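Local coordinates for ABC transporter substrate binding protein (Ribose) (Agrobacterium vitis, PDB 5DKV), which probably serves as the carbohydrate-capturing component of an ABC transporter and holds alpha-D-tagatopyranose in this crystal, at residues Asp39-Tyr42 against Ile43-Lys47; Ser152-Ala156 against Ile157-Gly161; Ala242-Ser245 against Gly246-Lys249; Pro256-Val259 against Val260-Lys264. All blocks are in the same frame, centred on the assembly; numbering follows the deposited sequence. Where two conformers were deposited one is given.

Overall arrangement
All four contacts are local, each between neighbouring parts of one continuous run, so they follow in series along the chain and none nests or crosses. Interaction 1 comes first, at the N-terminal turn of helix 40-56, where the bound sugar sits. Interaction 2 closes the end of helix 142-156 and leads into strand 161-167. Interaction 3 lies in the loop between helix 229-241 and strand 249-253, and interaction 4 starts helix 259-264 just beyond that strand. Interactions 2 and 3 touch through Ile157 and Lys249, joining two helix-strand connections where strands 161-167 and 249-253 begin. Interactions 1 and 4 approach to about 5 Å between nearest atoms without touching.

Interaction 1: Asp39-Tyr42 against Ile43-Lys47; sequences DAFY and ITMHK. With T6T (alpha-D-tagatopyranose), chain E.
Ile43 lays CG1 against Asp39 O at 3.3 Å, and its N donates to the same carbonyl. Asp39 is the N-cap of the helix: its OD1 accepts from Phe41 N and from O1 of the tagatose, and OD2 takes the sugar O2 at 2.7 Å, so one carboxylate both caps the helix and grips the ligand. At Thr44, N and OG1 reach Ala40 O from opposite faces of its carbonyl plane, OG1 at 2.8 Å; with chi1 at -55° the hydroxyl stays beside its own backbone N, on the side where Ala40 O lies. Met45 bends at chi3 (-62°), which carries its methyl CE to Phe41 CE2 at 3.5 Å and to Tyr42 CD1 at 3.7 Å. Those two rings meet with Phe41 CD2 over the centre of a Tyr42 face, and the sugar O4 lies over one face of Phe41, displaced toward the ring's rim. His46 N donates to Tyr42 O, while its imidazole bonds Glu50 and stacks on Phe62. Together these residues form the N-terminal turns of helix 40-56, between strands 29-33 and 59-62 of a beta-alpha-beta unit; Met45 and His46 rest on Leu32, Phe41 and Met45 on Ile279 of helix 276-291, and Asp39 and Ala40 on Leu229 of helix 229-241.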
loop_
_atom_site.group_PDB
_atom_site.type_symbol
_atom_site.label_atom_id
_atom_site.label_comp_id
_atom_site.label_asym_id
_atom_site.label_seq_id
_atom_site.Cartn_x
_atom_site.Cartn_y
_atom_site.Cartn_z
ATOM N N ASP A 39 5.175 3.194 9.203
ATOM C CA ASP A 39 5.091 3.026 7.769
ATOM C C ASP A 39 4.410 4.292 7.289
ATOM O O ASP A 39 3.280 4.576 7.659
ATOM C CB ASP A 39 4.295 1.745 7.428
ATOM C CG ASP A 39 4.102 1.507 5.928
ATOM O OD1 ASP A 39 4.176 2.459 5.115
ATOM O OD2 ASP A 39 3.852 0.330 5.558
ATOM N N ALA A 40 5.125 5.073 6.491
ATOM C CA ALA A 40 4.642 6.377 6.058
ATOM C C ALA A 40 3.308 6.284 5.312
ATOM O O ALA A 40 2.510 7.213 5.363
ATOM C CB ALA A 40 5.696 7.052 5.183
ATOM N N PHE A 41 3.053 5.154 4.669
ATOM C CA PHE A 41 1.776 4.958 3.992
ATOM C C PHE A 41 0.634 4.994 5.001
ATOM O O PHE A 41 -0.358 5.722 4.835
ATOM C CB PHE A 41 1.756 3.635 3.241
ATOM C CG PHE A 41 0.421 3.283 2.621
ATOM C CD1 PHE A 41 0.028 3.841 1.437
ATOM C CD2 PHE A 41 -0.403 2.343 3.214
ATOM C CE1 PHE A 41 -1.170 3.509 0.845
ATOM C CE2 PHE A 41 -1.625 1.997 2.636
ATOM C CZ PHE A 41 -2.022 2.588 1.451
ATOM N N TYR A 42 0.771 4.220 6.067
ATOM C CA TYR A 42 -0.304 4.151 7.050
ATOM C C TYR A 42 -0.359 5.425 7.895
ATOM O O TYR A 42 -1.419 5.822 8.374
ATOM C CB TYR A 42 -0.150 2.912 7.924
ATOM C CG TYR A 42 -0.386 1.630 7.138
ATOM C CD1 TYR A 42 -1.648 1.354 6.571
ATOM C CD2 TYR A 42 0.621 0.716 6.928
ATOM C CE1 TYR A 42 -1.863 0.212 5.832
ATOM C CE2 TYR A 42 0.400 -0.439 6.168
ATOM C CZ TYR A 42 -0.838 -0.681 5.633
ATOM O OH TYR A 42 -0.992 -1.840 4.909
ATOM N N ILE A 43 0.785 6.053 8.098
ATOM C CA ILE A 43 0.822 7.303 8.853
ATOM C C ILE A 43 0.051 8.360 8.098
ATOM O O ILE A 43 -0.708 9.130 8.694
ATOM C CB ILE A 43 2.285 7.722 9.129
ATOM C CG1 ILE A 43 2.883 6.755 10.140
ATOM C CG2 ILE A 43 2.402 9.170 9.634
ATOM C CD1 ILE A 43 4.400 6.838 10.261
ATOM N N THR A 44 0.228 8.399 6.780
ATOM C CA THR A 44 -0.471 9.368 5.941
ATOM C C THR A 44 -1.957 9.016 5.813
ATOM O O THR A 44 -2.801 9.907 5.826
ATOM C CB THR A 44 0.196 9.454 4.562
ATOM O OG1 THR A 44 1.581 9.747 4.760
ATOM C CG2 THR A 44 -0.417 10.534 3.727
ATOM N N MET A 45 -2.284 7.722 5.763
ATOM C CA MET A 45 -3.687 7.288 5.791
ATOM C C MET A 45 -4.367 7.762 7.070
ATOM O O MET A 45 -5.467 8.284 7.055
ATOM C CB MET A 45 -3.790 5.765 5.685
ATOM C CG MET A 45 -5.214 5.248 5.652
ATOM S SD MET A 45 -5.353 3.492 5.964
ATOM C CE MET A 45 -4.410 2.856 4.590
ATOM N N HIS A 46 -3.672 7.619 8.176
ATOM C CA HIS A 46 -4.175 8.101 9.446
ATOM C C HIS A 46 -4.422 9.623 9.420
ATOM O O HIS A 46 -5.424 10.118 9.941
ATOM C CB HIS A 46 -3.168 7.715 10.538
ATOM C CG HIS A 46 -3.580 8.116 11.911
ATOM N ND1 HIS A 46 -2.689 8.152 12.958
ATOM C CD2 HIS A 46 -4.770 8.521 12.408
ATOM C CE1 HIS A 46 -3.325 8.542 14.052
ATOM N NE2 HIS A 46 -4.578 8.796 13.736
ATOM N N LYS A 47 -3.520 10.374 8.791
ATOM C CA LYS A 47 -3.701 11.816 8.680
ATOM C C LYS A 47 -5.021 12.151 7.963
ATOM O O LYS A 47 -5.811 12.997 8.413
ATOM C CB LYS A 47 -2.501 12.436 7.939
ATOM C CG LYS A 47 -2.526 13.916 7.786
ATOM C CD LYS A 47 -1.211 14.384 7.166
ATOM C CE LYS A 47 -1.180 15.906 7.000
ATOM N NZ LYS A 47 0.173 16.394 6.577
HETATM O O3 T6T E . 2.610 -0.212 -0.058
HETATM C C3 T6T E . 1.950 0.083 1.165
HETATM C C4 T6T E . 0.705 -0.692 1.234
HETATM O O4 T6T E . -0.179 -0.289 0.124
HETATM C C5 T6T E . 0.988 -2.129 1.185
HETATM O O5 T6T E . -0.204 -2.910 1.372
HETATM C C6 T6T E . 1.910 -2.564 2.311
HETATM O O6 T6T E . 3.128 -1.764 2.270
HETATM C C2 T6T E . 2.846 -0.342 2.344
HETATM O O2 T6T E . 2.165 -0.013 3.531
HETATM C C1 T6T E . 4.201 0.246 2.337
HETATM O O1 T6T E . 4.172 1.636 2.396
#

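Interaction 2: Ser152-Ala156 against Ile157-Gly161; sequences SLALA and IGDKG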
loop_
_atom_site.group_PDB
_atom_site.type_symbol
_atom_site.label_atom_id
_atom_site.label_comp_id
_atom_site.label_asym_id
_atom_site.label_seq_id
_atom_site.Cartn_x
_atom_site.Cartn_y
_atom_site.Cartn_z
ATOM N N SER A 152 6.620 2.293 -16.782
ATOM C CA SER A 152 7.619 3.274 -16.354
ATOM C C SER A 152 9.032 2.688 -16.418
ATOM O O SER A 152 9.952 3.325 -16.928
ATOM C CB SER A 152 7.324 3.772 -14.938
ATOM O OG SER A 152 6.046 4.399 -14.869
ATOM N N LEU A 153 9.199 1.480 -15.893
ATOM C CA LEU A 153 10.503 0.826 -15.912
ATOM C C LEU A 153 10.906 0.487 -17.327
ATOM O O LEU A 153 12.076 0.617 -17.679
ATOM C CB LEU A 153 10.508 -0.434 -15.033
ATOM C CG LEU A 153 11.868 -1.100 -14.809
ATOM C CD1 LEU A 153 12.831 -0.147 -14.128
ATOM C CD2 LEU A 153 11.715 -2.379 -13.993
ATOM N N ALA A 154 9.957 0.056 -18.159
ATOM C CA ALA A 154 10.300 -0.266 -19.536
ATOM C C ALA A 154 10.830 0.978 -20.234
ATOM O O ALA A 154 11.756 0.911 -21.044
ATOM C CB ALA A 154 9.082 -0.831 -20.282
ATOM N N LEU A 155 10.222 2.120 -19.929
ATOM C CA LEU A 155 10.674 3.391 -20.506
ATOM C C LEU A 155 12.094 3.705 -20.048
ATOM O O LEU A 155 12.967 4.098 -20.843
ATOM C CB LEU A 155 9.723 4.526 -20.105
ATOM C CG LEU A 155 10.029 5.919 -20.636
ATOM C CD1 LEU A 155 9.820 5.948 -22.135
ATOM C CD2 LEU A 155 9.131 6.939 -19.938
ATOM N N ALA A 156 12.330 3.516 -18.759
ATOM C CA ALA A 156 13.603 3.875 -18.157
ATOM C C ALA A 156 14.760 3.051 -18.735
ATOM O O ALA A 156 15.864 3.579 -18.893
ATOM C CB ALA A 156 13.533 3.700 -16.655
ATOM N N ILE A 157 14.500 1.787 -19.080
ATOM C CA ILE A 157 15.552 0.888 -19.574
ATOM C C ILE A 157 15.566 0.797 -21.105
ATOM O O ILE A 157 16.302 -0.003 -21.678
ATOM C CB ILE A 157 15.427 -0.535 -18.966
ATOM C CG1 ILE A 157 14.172 -1.269 -19.469
ATOM C CG2 ILE A 157 15.488 -0.447 -17.437
ATOM C CD1 ILE A 157 14.025 -2.692 -18.907
ATOM N N GLY A 158 14.778 1.635 -21.772
ATOM C CA GLY A 158 14.793 1.665 -23.230
ATOM C C GLY A 158 14.179 0.418 -23.834
ATOM O O GLY A 158 14.544 -0.016 -24.925
ATOM N N ASP A 159 13.255 -0.174 -23.089
ATOM C CA ASP A 159 12.415 -1.256 -23.569
ATOM C C ASP A 159 13.173 -2.545 -23.876
ATOM O O ASP A 159 12.709 -3.380 -24.637
ATOM C CB ASP A 159 11.620 -0.795 -24.803
ATOM C CG ASP A 159 10.266 -1.489 -24.913
ATOM O OD1 ASP A 159 9.854 -2.109 -23.917
ATOM O OD2 ASP A 159 9.615 -1.421 -25.977
ATOM N N LYS A 160 14.307 -2.740 -23.214
ATOM C CA LYS A 160 15.016 -4.021 -23.285
ATOM C C LYS A 160 15.871 -4.231 -22.048
ATOM O O LYS A 160 16.294 -3.270 -21.393
ATOM C CB LYS A 160 15.895 -4.100 -24.533
ATOM C CG LYS A 160 16.920 -2.995 -24.613
ATOM C CD LYS A 160 17.727 -3.065 -25.908
ATOM C CE LYS A 160 18.826 -2.010 -25.923
ATOM N NZ LYS A 160 19.805 -2.214 -27.035
ATOM N N GLY A 161 16.124 -5.499 -21.739
ATOM C CA GLY A 161 17.082 -5.852 -20.713
ATOM C C GLY A 161 16.463 -6.597 -19.550
ATOM O O GLY A 161 15.237 -6.796 -19.506
#
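The carbonyl of Ala154 is met in its own plane by Asp159 N, at 2.8 Å from Ala154 O, whereas Leu155 O is approached from above its carbonyl plane by Gly158 N, at 3.2 Å and 69° out of that plane. The carboxylate of Asp159 passes the methyl of Ala154, with OD1 3.9 Å from Ala154 CB, and the same OD1 is hydrogen-bonded to His189 ND1, outside the turn. Two residues earlier, Ile157 N closes the last regular helical bond to Leu153 O at 3.0 Å. The side chain of Ile157 folds over that same acceptor: CG1 sits between its backbone N and carbonyl carbon (chi1 68°), which sets it 3.3 Å from Leu153 O and 3.6 Å from Ala154 O. Its other branch, CG2, faces Leu153 CD1 more loosely, at 4.3 Å. Ile157 and Leu153 both pack on Val163 of strand 161-167 and on Lys249 of strand 249-253, while Ala154, Ile157 and Asp159 touch Ile192 of strand 192-199. Gly158, with positive phi, is the C-prime residue; its bond to Leu155 and that of Asp159 to Ala154 make a Schellman motif, the classic way of ending an alpha-helix, here ending helix 142-156 just before the chain enters strand 161-167.

Interaction 3: Ala242-Ser245 against Gly246-Lys249; sequences AGQS and GTIK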
loop_
_atom_site.group_PDB
_atom_site.type_symbol
_atom_site.label_atom_id
_atom_site.label_comp_id
_atom_site.label_asym_id
_atom_site.label_seq_id
_atom_site.Cartn_x
_atom_site.Cartn_y
_atom_site.Cartn_z
ATOM N N ALA A 242 26.126 -0.471 -4.378
ATOM C CA ALA A 242 26.843 -1.186 -5.424
ATOM C C ALA A 242 27.576 -0.257 -6.384
ATOM O O ALA A 242 28.275 -0.723 -7.280
ATOM C CB ALA A 242 25.885 -2.055 -6.205
ATOM N N GLY A 243 27.380 1.047 -6.231
ATOM C CA GLY A 243 27.951 2.013 -7.161
ATOM C C GLY A 243 27.241 2.171 -8.500
ATOM O O GLY A 243 27.822 2.708 -9.450
ATOM N N GLN A 244 25.993 1.728 -8.587
ATOM C CA GLN A 244 25.311 1.683 -9.870
ATOM C C GLN A 244 24.170 2.690 -10.015
ATOM O O GLN A 244 23.307 2.523 -10.877
ATOM C CB GLN A 244 24.788 0.278 -10.119
ATOM C CG GLN A 244 25.895 -0.772 -10.132
ATOM C CD GLN A 244 27.033 -0.431 -11.082
ATOM O OE1 GLN A 244 26.807 -0.116 -12.239
ATOM N NE2 GLN A 244 28.270 -0.476 -10.576
ATOM N N SER A 245 24.191 3.744 -9.216
ATOM C CA SER A 245 23.137 4.743 -9.293
ATOM C C SER A 245 23.049 5.300 -10.700
ATOM O O SER A 245 24.069 5.693 -11.286
ATOM C CB SER A 245 23.373 5.866 -8.299
ATOM O OG SER A 245 22.352 6.838 -8.435
ATOM N N GLY A 246 21.841 5.297 -11.254
ATOM C CA GLY A 246 21.595 5.781 -12.601
ATOM C C GLY A 246 21.834 4.762 -13.711
ATOM O O GLY A 246 21.397 4.946 -14.845
ATOM N N THR A 247 22.559 3.703 -13.394
ATOM C CA THR A 247 22.824 2.625 -14.350
ATOM C C THR A 247 21.784 1.514 -14.232
ATOM O O THR A 247 21.205 1.079 -15.227
ATOM C CB THR A 247 24.220 2.057 -14.138
ATOM O OG1 THR A 247 25.167 3.118 -14.312
ATOM C CG2 THR A 247 24.510 0.934 -15.135
ATOM N N ILE A 248 21.566 1.041 -13.014
ATOM C CA ILE A 248 20.451 0.139 -12.746
ATOM C C ILE A 248 19.265 1.027 -12.428
ATOM O O ILE A 248 19.286 1.723 -11.429
ATOM C CB ILE A 248 20.724 -0.822 -11.585
ATOM C CG1 ILE A 248 21.930 -1.732 -11.873
ATOM C CG2 ILE A 248 19.508 -1.678 -11.304
ATOM C CD1 ILE A 248 22.408 -2.528 -10.631
ATOM N N LYS A 249 18.229 0.975 -13.269
ATOM C CA LYS A 249 17.106 1.900 -13.148
ATOM C C LYS A 249 16.204 1.370 -12.050
ATOM O O LYS A 249 16.025 0.157 -11.910
ATOM C CB LYS A 249 16.333 2.028 -14.462
ATOM C CG LYS A 249 17.184 2.465 -15.665
ATOM C CD LYS A 249 17.865 3.797 -15.429
ATOM C CE LYS A 249 18.587 4.294 -16.704
ATOM N NZ LYS A 249 19.285 5.589 -16.474
#
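Gln244 O accepts from two backbone donors, Thr247 N at 2.9 Å and Ile248 N at 3.1 Å. The two come in differently: Ile248 N lies in the carbonyl plane, while Thr247 N stands above it, 40° out. Beside this pair the side chain of Gln244 runs past both partners. Its CB meets Ile248 CD1 at 3.7 Å, and its amide oxygen OE1 lies against the methyl of Thr247, 3.8 Å from CG2. With the chain bent at chi2 (-53°), the amide comes round and NE2 makes a weak bond to Ala242 O at 3.3 Å. Ser245 and Gly246 occupy the corner between donor and acceptor with the backbone angles of a type II beta turn, the positive phi falling on Gly246. This turn follows directly on a Schellman motif at Gly243, which ends helix 229-241, and it delivers the chain to strand 249-253 of the mixed sheet. Lys249 curls back with a bend at chi2, and NZ donates to Gly246 O at 2.7 Å. Farther out, Tyr215 of helix 204-217 and Val239 of helix 229-241 touch both Gln244 and Ile248, covering the apolar side of their meeting. Ser245 lies on Leu267 and Gln240, and the backbone of Lys249 is hydrogen-bonded to Ala222 and Val224.

Interaction 4: Pro256-Val259 against Val260-Lys264; sequences PGSV and VDNLK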
loop_
_atom_site.group_PDB
_atom_site.type_symbol
_atom_site.label_atom_id
_atom_site.label_comp_id
_atom_site.label_asym_id
_atom_site.label_seq_id
_atom_site.Cartn_x
_atom_site.Cartn_y
_atom_site.Cartn_z
ATOM N N PRO A 256 7.898 7.847 0.155
ATOM C CA PRO A 256 8.428 8.433 1.384
ATOM C C PRO A 256 9.258 9.678 1.070
ATOM O O PRO A 256 9.636 9.896 -0.083
ATOM C CB PRO A 256 9.297 7.321 1.965
ATOM C CG PRO A 256 9.680 6.493 0.814
ATOM C CD PRO A 256 8.545 6.565 -0.176
ATOM N N GLY A 257 9.558 10.460 2.093
ATOM C CA GLY A 257 10.295 11.699 1.923
ATOM C C GLY A 257 11.596 11.553 1.163
ATOM O O GLY A 257 12.015 12.478 0.470
ATOM N N SER A 258 12.240 10.398 1.310
ATOM C CA SER A 258 13.508 10.131 0.645
ATOM C C SER A 258 13.424 10.201 -0.889
ATOM O O SER A 258 14.458 10.304 -1.548
ATOM C CB SER A 258 14.027 8.757 1.053
ATOM O OG SER A 258 13.012 7.787 0.882
ATOM N N VAL A 259 12.226 10.150 -1.473
ATOM C CA VAL A 259 12.167 10.144 -2.939
ATOM C C VAL A 259 12.638 11.476 -3.521
ATOM O O VAL A 259 13.045 11.532 -4.668
ATOM C CB VAL A 259 10.743 9.837 -3.512
ATOM C CG1 VAL A 259 10.265 8.462 -3.076
ATOM C CG2 VAL A 259 9.730 10.956 -3.178
ATOM N N VAL A 260 12.555 12.559 -2.755
ATOM C CA VAL A 260 13.036 13.839 -3.253
ATOM C C VAL A 260 14.531 13.777 -3.575
ATOM O O VAL A 260 14.916 14.029 -4.715
ATOM C CB VAL A 260 12.767 14.981 -2.281
ATOM C CG1 VAL A 260 13.244 16.309 -2.883
ATOM C CG2 VAL A 260 11.282 15.060 -1.964
ATOM N N ASP A 261 15.372 13.425 -2.598
ATOM C CA ASP A 261 16.800 13.288 -2.862
ATOM C C ASP A 261 17.079 12.170 -3.862
ATOM O O ASP A 261 17.938 12.326 -4.715
ATOM C CB ASP A 261 17.575 13.019 -1.573
ATOM C CG ASP A 261 17.599 14.218 -0.643
ATOM O OD1 ASP A 261 17.090 15.290 -1.031
ATOM O OD2 ASP A 261 18.141 14.092 0.476
ATOM N N ASN A 262 16.336 11.062 -3.798
ATOM C CA ASN A 262 16.689 9.923 -4.661
ATOM C C ASN A 262 16.284 10.167 -6.123
ATOM O O ASN A 262 16.965 9.714 -7.035
ATOM C CB ASN A 262 16.079 8.631 -4.116
ATOM C CG ASN A 262 16.781 8.146 -2.855
ATOM O OD1 ASN A 262 17.921 8.544 -2.582
ATOM N ND2 ASN A 262 16.112 7.286 -2.084
ATOM N N LEU A 263 15.205 10.908 -6.360
ATOM C CA LEU A 263 14.913 11.342 -7.721
ATOM C C LEU A 263 15.952 12.341 -8.218
ATOM O O LEU A 263 16.421 12.247 -9.347
ATOM C CB LEU A 263 13.515 11.956 -7.808
ATOM C CG LEU A 263 12.367 10.954 -7.719
ATOM C CD1 LEU A 263 11.058 11.696 -7.415
ATOM C CD2 LEU A 263 12.258 10.134 -9.001
ATOM N N LYS A 264 16.299 13.306 -7.369
ATOM C CA LYS A 264 17.242 14.362 -7.761
ATOM C C LYS A 264 18.594 13.807 -8.182
ATOM O O LYS A 264 19.190 14.270 -9.157
ATOM C CB LYS A 264 17.436 15.358 -6.607
ATOM C CG LYS A 264 16.761 16.704 -6.808
ATOM C CD LYS A 264 15.605 16.956 -5.821
ATOM C CE LYS A 264 14.241 16.529 -6.360
ATOM N NZ LYS A 264 14.036 17.121 -7.732
HETATM O O HOH W 1 14.776 13.365 0.326
HETATM O O HOH W 2 13.239 6.875 -1.949
#
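Gly257 O takes a backbone bond from Val260 N at 3.3 Å, with the donor well above the carbonyl plane, and also accepts from a water, 2.9 Å from Gly257 O. That water in turn accepts from Asp261 N, bridging Asp261 N back to the carbonyl of Gly257 in the preceding beta turn. Gly257 is placed for this by a type I beta turn from Pro256 to Val259, closed by Val259 N on Pro256 O. Ser258 comes next: its O accepts from Asn262 N at 3.0 Å, the first bond here to span four residues. Its hydroxyl, lying between backbone N and carbonyl carbon (chi1 51°), shares a second water with the Asn262 amide; this water stands 3.0 Å from Ser258 OG and accepts from Asn262 ND2 at 2.9 Å. Two waters thus add side-chain and backbone links to the start of the helix. Val259 O accepts from Leu263 N at 2.8 Å, and the Leu263 side chain stays close over that oxygen, with CG 3.2 Å from Val259 O. Between side chains the touch is looser, Val259 CB lying 4.3 Å from Leu263 CD1. Residues 256-259 carry the chain from strand 249-253 into helix 259-264: Pro256 and Ser258 rest on Leu229 and Leu233 of helix 229-241, Val260 on Ile321, and Leu263 on Ile268 in the loop before strand 270-273.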